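Local structure of peptidoglycan-N-acetylglucosamine deacetylase BC_1960 (Bacillus cereus, 5O6Y) at residues A24-D29 against T51-G56; V143-W148 against S168-H173. The protein removes the acetyl group from N-acetylglucosamine residues of peptidoglycan, releasing acetate, and also acts on soluble chitin and N-acetylchitooligomers, with zinc as cofactor. One frame throughout, in Å; residues are numbered along the deposited sequence.

Contact 1 (A24-D29 against T51-G56); sequences ALTFDD and TFFLLG. With 5YA (4-naphthalen-1-yl-~{N}-oxidanyl-benzamide), chain H.
Thr51 enters the contact through its backbone: its N-H bonds to Leu25 O, and its own O accepts Phe27 N at 3.0 Å. Strands 24-28 and 51-54 run parallel here, as the two strands of a beta-alpha-beta unit whose helix is 37-45. On the Thr26 and Asp28 side of the sheet, CG2 of Thr26 lies alongside CB of Thr51, while Thr26 OG1 has its partners elsewhere, in Ile170 and Arg117. Phe52 points the other way, side by side with Phe27. Their rings are nearly parallel (22°) but slid apart, with centroids 5.1 Å apart; Phe27 CD2 sits over the rim of one Phe52 face, and Ile39 of the helix touches both side chains. Phe53 returns to the Asp28 side. Its N-H reaches Phe27 O at 2.8 Å, and its O takes a weak bond from Asp29 N. With CG beside its backbone N (chi1 -80°), the Asp28 carboxylate lies alongside Phe53, OD1 3.2 Å from Phe53 CB; carboxylate and ring planes are almost perpendicular. OD2 of Asp28, the predicted proton acceptor, lies 2.8 Å from O1 of the bound hydroxamate. Asp29, which binds zinc in the enzyme, has OD1 near the hydroxamate's O2, while its OD2 is hydrogen-bonded to Thr175. Leu55, the N-cap residue of helix 56-61, closes the contact, its CD1 3.6 Å from Asp29 O.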
loop_
_atom_site.group_PDB
_atom_site.type_symbol
_atom_site.label_atom_id
_atom_site.label_comp_id
_atom_site.label_asym_id
_atom_site.label_seq_id
_atom_site.Cartn_x
_atom_site.Cartn_y
_atom_site.Cartn_z
ATOM N N ALA A 24 4.830 -8.695 1.922
ATOM C CA ALA A 24 4.384 -7.681 0.973
ATOM C C ALA A 24 4.834 -6.308 1.444
ATOM O O ALA A 24 4.493 -5.889 2.554
ATOM C CB ALA A 24 2.862 -7.713 0.805
ATOM N N LEU A 25 5.594 -5.614 0.599
ATOM C CA LEU A 25 5.947 -4.220 0.828
ATOM C C LEU A 25 4.890 -3.322 0.193
ATOM O O LEU A 25 4.524 -3.513 -0.971
ATOM C CB LEU A 25 7.324 -3.903 0.244
ATOM C CG LEU A 25 8.550 -4.581 0.859
ATOM C CD1 LEU A 25 9.774 -4.395 -0.032
ATOM C CD2 LEU A 25 8.814 -4.032 2.250
ATOM N N THR A 26 4.398 -2.354 0.961
ATOM C CA THR A 26 3.436 -1.378 0.470
ATOM C C THR A 26 3.924 0.027 0.794
ATOM O O THR A 26 4.638 0.242 1.778
ATOM C CB THR A 26 2.034 -1.595 1.068
ATOM O OG1 THR A 26 2.079 -1.426 2.491
ATOM C CG2 THR A 26 1.519 -2.992 0.741
ATOM N N PHE A 27 3.530 0.983 -0.045
ATOM C CA PHE A 27 3.992 2.362 0.060
ATOM C C PHE A 27 2.812 3.301 -0.148
ATOM O O PHE A 27 2.013 3.099 -1.066
ATOM C CB PHE A 27 5.102 2.651 -0.958
ATOM C CG PHE A 27 6.329 1.796 -0.773
ATOM C CD1 PHE A 27 7.356 2.203 0.059
ATOM C CD2 PHE A 27 6.450 0.581 -1.428
ATOM C CE1 PHE A 27 8.482 1.417 0.232
ATOM C CE2 PHE A 27 7.573 -0.211 -1.257
ATOM C CZ PHE A 27 8.589 0.208 -0.426
ATOM N N ASP A 28 2.711 4.323 0.699
ATOM C CA ASP A 28 1.539 5.184 0.755
ATOM C C ASP A 28 1.898 6.637 0.474
ATOM O O ASP A 28 3.038 7.065 0.674
ATOM C CB ASP A 28 0.862 5.091 2.126
ATOM C CG ASP A 28 -0.015 3.865 2.257
ATOM O OD1 ASP A 28 -0.075 3.072 1.299
ATOM O OD2 ASP A 28 -0.651 3.695 3.313
ATOM N N ASP A 29 0.894 7.379 0.001
ATOM C CA ASP A 29 0.813 8.831 -0.151
ATOM C C ASP A 29 1.427 9.334 -1.451
ATOM O O ASP A 29 1.304 10.519 -1.746
ATOM C CB ASP A 29 1.436 9.602 1.028
ATOM C CG ASP A 29 0.757 9.299 2.341
ATOM O OD1 ASP A 29 -0.419 8.889 2.327
ATOM O OD2 ASP A 29 1.400 9.462 3.393
ATOM N N THR A 51 3.567 -2.788 -3.834
ATOM C CA THR A 51 2.225 -2.268 -4.067
ATOM C C THR A 51 2.177 -0.831 -3.568
ATOM O O THR A 51 2.489 -0.569 -2.402
ATOM C CB THR A 51 1.168 -3.119 -3.357
ATOM O OG1 THR A 51 1.313 -4.490 -3.750
ATOM C CG2 THR A 51 -0.230 -2.641 -3.717
ATOM N N PHE A 52 1.790 0.091 -4.444
ATOM C CA PHE A 52 1.762 1.515 -4.131
ATOM C C PHE A 52 0.316 1.984 -4.031
ATOM O O PHE A 52 -0.434 1.909 -5.010
ATOM C CB PHE A 52 2.513 2.324 -5.190
ATOM C CG PHE A 52 4.001 2.126 -5.164
ATOM C CD1 PHE A 52 4.579 1.018 -5.765
ATOM C CD2 PHE A 52 4.824 3.051 -4.545
ATOM C CE1 PHE A 52 5.948 0.834 -5.745
ATOM C CE2 PHE A 52 6.194 2.872 -4.520
ATOM C CZ PHE A 52 6.758 1.763 -5.121
ATOM N N PHE A 53 -0.070 2.465 -2.850
ATOM C CA PHE A 53 -1.379 3.078 -2.650
ATOM C C PHE A 53 -1.241 4.574 -2.896
ATOM O O PHE A 53 -0.690 5.302 -2.062
ATOM C CB PHE A 53 -1.911 2.788 -1.249
ATOM C CG PHE A 53 -2.426 1.390 -1.077
ATOM C CD1 PHE A 53 -1.666 0.430 -0.429
ATOM C CD2 PHE A 53 -3.668 1.033 -1.576
ATOM C CE1 PHE A 53 -2.139 -0.858 -0.272
ATOM C CE2 PHE A 53 -4.147 -0.254 -1.424
ATOM C CZ PHE A 53 -3.381 -1.203 -0.770
ATOM N N LEU A 54 -1.743 5.033 -4.037
ATOM C CA LEU A 54 -1.493 6.383 -4.521
ATOM C C LEU A 54 -2.669 7.296 -4.203
ATOM O O LEU A 54 -3.829 6.924 -4.411
ATOM C CB LEU A 54 -1.236 6.373 -6.029
ATOM C CG LEU A 54 -0.079 5.503 -6.521
ATOM C CD1 LEU A 54 0.030 5.580 -8.033
ATOM C CD2 LEU A 54 1.226 5.919 -5.864
ATOM N N LEU A 55 -2.362 8.492 -3.706
ATOM C CA LEU A 55 -3.378 9.523 -3.547
ATOM C C LEU A 55 -3.797 10.068 -4.908
ATOM O O LEU A 55 -2.966 10.267 -5.798
ATOM C CB LEU A 55 -2.853 10.657 -2.667
ATOM C CG LEU A 55 -2.824 10.402 -1.160
ATOM C CD1 LEU A 55 -1.953 11.427 -0.460
ATOM C CD2 LEU A 55 -4.235 10.439 -0.606
ATOM N N GLY A 56 -5.099 10.311 -5.063
ATOM C CA GLY A 56 -5.596 10.828 -6.330
ATOM C C GLY A 56 -5.092 12.226 -6.635
ATOM O O GLY A 56 -4.777 12.543 -7.785
HETATM C C1 5YA H . 1.074 4.913 13.431
HETATM C C2 5YA H . 0.802 5.261 12.104
HETATM C C3 5YA H . -0.475 5.113 11.567
HETATM C C4 5YA H . -1.523 4.582 12.380
HETATM C C5 5YA H . -1.246 4.226 13.734
HETATM C C6 5YA H . 0.073 4.399 14.252
HETATM C C7 5YA H . -2.845 4.404 11.876
HETATM C C8 5YA H . -3.840 3.888 12.702
HETATM O O1 5YA H . -1.680 5.426 5.224
HETATM C C9 5YA H . -3.566 3.541 14.028
HETATM C C10 5YA H . -2.288 3.702 14.553
HETATM C C11 5YA H . -0.717 5.487 10.141
HETATM C C12 5YA H . -0.858 4.478 9.209
HETATM C C13 5YA H . -1.080 4.777 7.880
HETATM N N1 5YA H . -1.267 7.588 5.515
HETATM C C14 5YA H . -1.148 6.091 7.464
HETATM C C15 5YA H . -0.998 7.115 8.390
HETATM C C16 5YA H . -0.781 6.812 9.729
HETATM C C17 5YA H . -1.389 6.356 5.976
HETATM O O2 5YA H . -1.482 7.834 4.147
HETATM O O HOH W 1 3.439 -5.443 -2.174
#

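Contact 2 (V143-W148 against S168-H173); sequences VDTVDW and SVILQH. With NA (sodium ion), chain N; 5YA (4-naphthalen-1-yl-~{N}-oxidanyl-benzamide), chain H.
A second beta-alpha-beta unit, strand 143-144, helix 153-161 and strand 169-173, brings its two parallel strands together here and carries one wall of the hydroxamate pocket. Val143 fixes the register: its N-H goes to Val169 O, and its O accepts Leu171 N at 3.0 Å. The Val143 and Ile170 side chains lie side by side, CB to CG1, while CG2 of Val143 meets CB of Ser168, whose OG binds a sodium ion at 2.6 Å and is also bonded to Phe165 N. Beyond Asp144 the first chain leaves the strand in an Asx turn, with Asp144 OD1 met by Val146 N from above the carboxylate plane. The turn is tied back by Thr145, whose OG1 donates to Leu171 O at 2.7 Å in the carbonyl plane; chi1 of 62° sets OG1 between backbone N and carbonyl carbon, and CG2 then packs on Ile170 CG2. Asp147 grips His173 twice through syn lone pairs. Asp147 OD1 takes His173 ND1 at 2.7 Å, almost straight (170°) and in the imidazole plane, and Asp147 OD2 takes the backbone N of His173 at 3.0 Å and a further bond from Ser183. This pair of bonds fixes the ring's rotation and turns NE2 toward the bound hydroxamate, 3.6 Å from its C17. Leu171 CD2 and Trp148 NE1 also meet the ligand, at its C13 and C2. Such a His-carboxylate bond, orienting the predicted proton donor, is characteristic of the active site of NodB-type polysaccharide deacetylases.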
loop_
_atom_site.group_PDB
_atom_site.type_symbol
_atom_site.label_atom_id
_atom_site.label_comp_id
_atom_site.label_asym_id
_atom_site.label_seq_id
_atom_site.Cartn_x
_atom_site.Cartn_y
_atom_site.Cartn_z
ATOM N N VAL A 143 2.648 -4.820 9.922
ATOM C CA VAL A 143 3.954 -4.354 10.376
ATOM C C VAL A 143 4.061 -2.877 10.028
ATOM O O VAL A 143 4.017 -2.508 8.849
ATOM C CB VAL A 143 5.113 -5.142 9.740
ATOM C CG1 VAL A 143 6.449 -4.629 10.261
ATOM C CG2 VAL A 143 4.969 -6.627 10.022
ATOM N N ASP A 144 4.200 -2.036 11.048
ATOM C CA ASP A 144 4.261 -0.592 10.871
ATOM C C ASP A 144 5.694 -0.124 11.077
ATOM O O ASP A 144 6.257 -0.294 12.163
ATOM C CB ASP A 144 3.320 0.121 11.842
ATOM C CG ASP A 144 3.198 1.600 11.546
ATOM O OD1 ASP A 144 3.679 2.036 10.479
ATOM O OD2 ASP A 144 2.627 2.327 12.383
ATOM N N THR A 145 6.278 0.469 10.034
ATOM C CA THR A 145 7.625 1.015 10.138
ATOM C C THR A 145 7.668 2.323 10.914
ATOM O O THR A 145 8.765 2.760 11.278
ATOM C CB THR A 145 8.221 1.241 8.747
ATOM O OG1 THR A 145 7.422 2.192 8.030
ATOM C CG2 THR A 145 8.267 -0.062 7.970
ATOM N N VAL A 146 6.507 2.937 11.173
ATOM C CA VAL A 146 6.358 4.261 11.780
ATOM C C VAL A 146 7.422 5.209 11.223
ATOM O O VAL A 146 8.028 6.004 11.952
ATOM C CB VAL A 146 6.362 4.172 13.328
ATOM C CG1 VAL A 146 7.729 3.794 13.914
ATOM C CG2 VAL A 146 5.805 5.452 13.961
ATOM N N ASP A 147 7.629 5.146 9.905
ATOM C CA ASP A 147 8.673 5.931 9.258
ATOM C C ASP A 147 8.312 7.404 9.122
ATOM O O ASP A 147 9.209 8.227 8.907
ATOM C CB ASP A 147 8.993 5.347 7.880
ATOM C CG ASP A 147 7.768 5.233 6.988
ATOM O OD1 ASP A 147 6.648 5.533 7.457
ATOM O OD2 ASP A 147 7.927 4.842 5.813
ATOM N N TRP A 148 7.029 7.756 9.235
ATOM C CA TRP A 148 6.639 9.160 9.181
ATOM C C TRP A 148 7.234 9.960 10.331
ATOM O O TRP A 148 7.395 11.179 10.207
ATOM C CB TRP A 148 5.116 9.287 9.191
ATOM C CG TRP A 148 4.479 8.705 10.413
ATOM C CD1 TRP A 148 4.025 7.429 10.570
ATOM C CD2 TRP A 148 4.230 9.375 11.654
ATOM N NE1 TRP A 148 3.506 7.262 11.830
ATOM C CE2 TRP A 148 3.619 8.443 12.516
ATOM C CE3 TRP A 148 4.461 10.674 12.119
ATOM C CZ2 TRP A 148 3.237 8.767 13.817
ATOM C CZ3 TRP A 148 4.083 10.994 13.412
ATOM C CH2 TRP A 148 3.478 10.044 14.245
ATOM N N SER A 168 3.140 -11.194 6.292
ATOM C CA SER A 168 3.171 -9.828 6.795
ATOM C C SER A 168 2.979 -8.821 5.666
ATOM O O SER A 168 3.516 -8.983 4.566
ATOM C CB SER A 168 4.492 -9.552 7.513
ATOM O OG SER A 168 4.597 -10.307 8.706
ATOM N N VAL A 169 2.203 -7.778 5.946
ATOM C CA VAL A 169 2.015 -6.651 5.039
ATOM C C VAL A 169 2.639 -5.433 5.708
ATOM O O VAL A 169 2.155 -4.971 6.748
ATOM C CB VAL A 169 0.534 -6.415 4.715
ATOM C CG1 VAL A 169 0.379 -5.200 3.810
ATOM C CG2 VAL A 169 -0.073 -7.651 4.067
ATOM N N ILE A 170 3.712 -4.912 5.119
ATOM C CA ILE A 170 4.525 -3.868 5.736
ATOM C C ILE A 170 4.111 -2.517 5.173
ATOM O O ILE A 170 3.832 -2.392 3.975
ATOM C CB ILE A 170 6.025 -4.134 5.499
ATOM C CG1 ILE A 170 6.354 -5.595 5.813
ATOM C CG2 ILE A 170 6.869 -3.203 6.347
ATOM C CD1 ILE A 170 7.738 -6.028 5.384
ATOM N N LEU A 171 4.075 -1.503 6.031
ATOM C CA LEU A 171 3.613 -0.176 5.649
ATOM C C LEU A 171 4.791 0.790 5.637
ATOM O O LEU A 171 5.487 0.942 6.645
ATOM C CB LEU A 171 2.518 0.310 6.598
ATOM C CG LEU A 171 2.139 1.793 6.575
ATOM C CD1 LEU A 171 1.804 2.278 5.175
ATOM C CD2 LEU A 171 0.976 2.026 7.511
ATOM N N GLN A 172 5.016 1.430 4.494
ATOM C CA GLN A 172 5.960 2.532 4.388
ATOM C C GLN A 172 5.298 3.674 3.627
ATOM O O GLN A 172 4.202 3.533 3.077
ATOM C CB GLN A 172 7.265 2.097 3.712
ATOM C CG GLN A 172 8.224 1.376 4.649
ATOM C CD GLN A 172 9.467 0.870 3.940
ATOM O OE1 GLN A 172 9.377 0.103 2.982
ATOM N NE2 GLN A 172 10.635 1.296 4.410
ATOM N N HIS A 173 5.970 4.823 3.597
ATOM C CA HIS A 173 5.396 6.019 2.999
ATOM C C HIS A 173 6.332 6.612 1.959
ATOM O O HIS A 173 7.557 6.571 2.107
ATOM C CB HIS A 173 5.077 7.079 4.063
ATOM C CG HIS A 173 4.012 6.664 5.029
ATOM N ND1 HIS A 173 4.296 6.076 6.244
ATOM C CD2 HIS A 173 2.662 6.749 4.960
ATOM C CE1 HIS A 173 3.167 5.819 6.881
ATOM N NE2 HIS A 173 2.162 6.217 6.123
HETATM NA NA NA N . 2.500 -10.034 10.284
HETATM C C1 5YA H . 1.074 4.913 13.431
HETATM C C2 5YA H . 0.802 5.261 12.104
HETATM C C3 5YA H . -0.475 5.113 11.567
HETATM C C4 5YA H . -1.523 4.582 12.380
HETATM C C5 5YA H . -1.246 4.226 13.734
HETATM C C6 5YA H . 0.073 4.399 14.252
HETATM C C7 5YA H . -2.845 4.404 11.876
HETATM C C8 5YA H . -3.840 3.888 12.702
HETATM O O1 5YA H . -1.680 5.426 5.224
HETATM C C9 5YA H . -3.566 3.541 14.028
HETATM C C10 5YA H . -2.288 3.702 14.553
HETATM C C11 5YA H . -0.717 5.487 10.141
HETATM C C12 5YA H . -0.858 4.478 9.209
HETATM C C13 5YA H . -1.080 4.777 7.880
HETATM N N1 5YA H . -1.267 7.588 5.515
HETATM C C14 5YA H . -1.148 6.091 7.464
HETATM C C15 5YA H . -0.998 7.115 8.390
HETATM C C16 5YA H . -0.781 6.812 9.729
HETATM C C17 5YA H . -1.389 6.356 5.976
HETATM O O2 5YA H . -1.482 7.834 4.147
HETATM O O HOH W 2 2.697 -8.902 12.980
#

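How the contacts relate
Strands 22-28 and 169-173 are neighbours in one parallel sheet, so contact 1 and contact 2, with centres 11 Å apart, join edge to edge. The seam includes Ala24 O to Ile170 N at 2.9 Å, a probable hydrogen bond; further along, Phe27 CE1 packs on Gln172 OE1 at 3.2 Å. At the C-terminal ends of the strands the two contacts meet round the bound hydroxamate. Contact 1 supplies the predicted proton acceptor and an aspartate that binds zinc in the enzyme, contact 2 the predicted proton donor, and Asp29 OD2 lies 3.4 Å from His173 CD2. No zinc is modelled here: His79 and His83, which also bind it in the enzyme, hydrogen-bond directly to the hydroxamate.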